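Local atomic coordinates of agmatinase (Burkholderia thailandensis, PDB entry 4DZ4), a protein that probably hydrolyses agmatine to putrescine and urea, as a manganese-dependent agmatinase of the arginase family. Residues L159-H165 against L243-C249. Sequence-based numbering, arbitrary orientation.
With MN (manganese (II) ion), chain Q; MN (manganese (II) ion), chain P.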
# COMPACT_ATOMS: atom_id res chain seq x y z
N LEU B 159 25.38 27.39 7.87
CA LEU B 159 24.35 26.38 7.63
C LEU B 159 24.97 25.14 6.99
O LEU B 159 25.74 25.24 6.02
CB LEU B 159 23.23 26.92 6.74
CG LEU B 159 21.98 26.04 6.65
CD1 LEU B 159 21.19 26.08 7.96
CD2 LEU B 159 21.10 26.52 5.48
N ILE B 160 24.64 23.99 7.54
CA ILE B 160 25.02 22.71 6.92
C ILE B 160 23.69 22.08 6.49
O ILE B 160 22.88 21.68 7.32
CB ILE B 160 25.77 21.76 7.88
CG1 ILE B 160 27.07 22.42 8.38
CG2 ILE B 160 26.06 20.44 7.14
CD1 ILE B 160 27.77 21.61 9.47
N HIS B 161 23.48 21.99 5.19
CA HIS B 161 22.13 21.75 4.63
C HIS B 161 22.14 20.55 3.71
O HIS B 161 22.82 20.58 2.69
CB HIS B 161 21.74 23.04 3.92
CG HIS B 161 20.45 22.99 3.13
ND1 HIS B 161 20.19 23.90 2.15
CD2 HIS B 161 19.34 22.16 3.20
CE1 HIS B 161 18.98 23.65 1.62
NE2 HIS B 161 18.46 22.60 2.24
N PHE B 162 21.48 19.47 4.13
CA PHE B 162 21.41 18.25 3.31
C PHE B 162 20.06 18.28 2.59
O PHE B 162 19.02 18.40 3.25
CB PHE B 162 21.47 17.01 4.20
CG PHE B 162 22.81 16.78 4.84
CD1 PHE B 162 23.71 15.86 4.30
CD2 PHE B 162 23.15 17.45 6.02
CE1 PHE B 162 24.96 15.63 4.89
CE2 PHE B 162 24.39 17.20 6.64
CZ PHE B 162 25.29 16.30 6.08
N ASP B 163 20.04 18.17 1.26
CA ASP B 163 18.80 18.40 0.51
C ASP B 163 19.04 18.12 -0.95
O ASP B 163 20.14 18.39 -1.46
CB ASP B 163 18.39 19.88 0.65
CG ASP B 163 16.89 20.12 0.54
OD1 ASP B 163 16.23 19.58 -0.37
OD2 ASP B 163 16.39 20.96 1.33
N ALA B 164 18.01 17.64 -1.64
CA ALA B 164 18.03 17.67 -3.11
C ALA B 164 17.88 19.10 -3.65
O ALA B 164 18.18 19.34 -4.82
CB ALA B 164 16.91 16.79 -3.67
N HIS B 165 17.37 20.02 -2.81
CA HIS B 165 16.96 21.38 -3.19
C HIS B 165 17.70 22.45 -2.39
O HIS B 165 17.85 22.35 -1.18
CB HIS B 165 15.46 21.59 -2.93
CG HIS B 165 14.59 20.52 -3.55
ND1 HIS B 165 14.20 19.42 -2.86
CD2 HIS B 165 14.04 20.43 -4.81
CE1 HIS B 165 13.44 18.64 -3.68
NE2 HIS B 165 13.33 19.27 -4.86
N LEU B 243 22.53 22.49 11.56
CA LEU B 243 22.47 21.44 10.54
C LEU B 243 21.01 21.17 10.23
O LEU B 243 20.24 20.86 11.15
CB LEU B 243 23.14 20.17 11.08
CG LEU B 243 23.34 19.00 10.10
CD1 LEU B 243 24.59 18.20 10.43
CD2 LEU B 243 22.10 18.09 10.10
N THR B 244 20.63 21.26 8.96
CA THR B 244 19.24 21.04 8.57
C THR B 244 19.23 19.90 7.57
O THR B 244 19.91 19.97 6.54
CB THR B 244 18.56 22.34 8.06
OG1 THR B 244 17.21 22.05 7.64
CG2 THR B 244 19.33 22.99 6.89
N PHE B 245 18.53 18.83 7.91
CA PHE B 245 18.52 17.64 7.07
C PHE B 245 17.15 17.41 6.46
O PHE B 245 16.23 16.98 7.16
CB PHE B 245 18.96 16.40 7.87
CG PHE B 245 19.42 15.26 7.00
CD1 PHE B 245 18.50 14.56 6.24
CD2 PHE B 245 20.79 14.91 6.93
CE1 PHE B 245 18.89 13.51 5.39
CE2 PHE B 245 21.19 13.85 6.13
CZ PHE B 245 20.25 13.14 5.35
N ASP B 246 17.03 17.68 5.17
CA ASP B 246 15.79 17.39 4.42
C ASP B 246 15.93 15.94 3.96
O ASP B 246 16.87 15.62 3.25
CB ASP B 246 15.66 18.41 3.27
CG ASP B 246 14.40 18.17 2.36
OD1 ASP B 246 13.81 17.07 2.40
OD2 ASP B 246 14.05 19.09 1.58
N ILE B 247 15.04 15.06 4.41
CA ILE B 247 15.12 13.63 4.08
C ILE B 247 15.16 13.36 2.57
O ILE B 247 15.70 12.33 2.14
CB ILE B 247 13.99 12.84 4.80
CG1 ILE B 247 14.43 11.36 5.05
CG2 ILE B 247 12.65 12.98 4.04
CD1 ILE B 247 15.66 11.16 5.92
N ASP B 248 14.68 14.30 1.75
CA ASP B 248 14.76 14.13 0.28
C ASP B 248 16.18 14.28 -0.28
O ASP B 248 16.40 14.10 -1.47
CB ASP B 248 13.71 14.98 -0.46
CG ASP B 248 14.07 16.49 -0.59
OD1 ASP B 248 13.10 17.26 -0.80
OD2 ASP B 248 15.25 16.91 -0.47
N CYS B 249 17.14 14.60 0.60
CA CYS B 249 18.57 14.43 0.26
C CYS B 249 18.80 12.95 -0.20
O CYS B 249 19.51 12.68 -1.17
CB CYS B 249 19.43 14.72 1.50
SG CYS B 249 21.19 14.54 1.15
MN MN Q . 14.17 19.15 -0.57
MN MN P . 14.32 21.65 1.46
O HOH W 1 13.62 21.13 -0.28
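The binuclear manganese centre of the arginase fold forms where parallel strands 158-162 and 240-246 end side by side, D163 and D246 bridging both ions. D163 spends one oxygen on each: OD1 lies 2.1 Å from manganese Q, OD2 2.2 Å from manganese P. D246 bridges through OD2 alone, 2.2 Å from Q and 2.6 Å from P, its carboxylate plane turned 73° from that of D163. H165 ND1 and both oxygens of D248 also bind Q; water 1 joins the two ions. Second-shell bonds help orient these ligands: H161, its ring swung anti to the backbone N (chi1 173°), donates from NE2 to D163 OD2 on its anti side, tilted out of the carboxylate plane (2.8 Å), while A164 N bonds D248 OD2 almost straight (3.1 Å). D163 OD1 and D246 OD1 each close an Asx turn. Behind the metals, F162 N to T244 O (2.9 Å) belongs to the parallel ladder, and on the I160 side of the sheet F162 CB sits over one face of the F245 ring, 3.8 Å from its centroid. H139 and D167 also bind manganese P. Helix 268-276 packs against both phenylalanines, helix 300-323 against L243 and F245; strands 198-202 and 282-289 flank the pair.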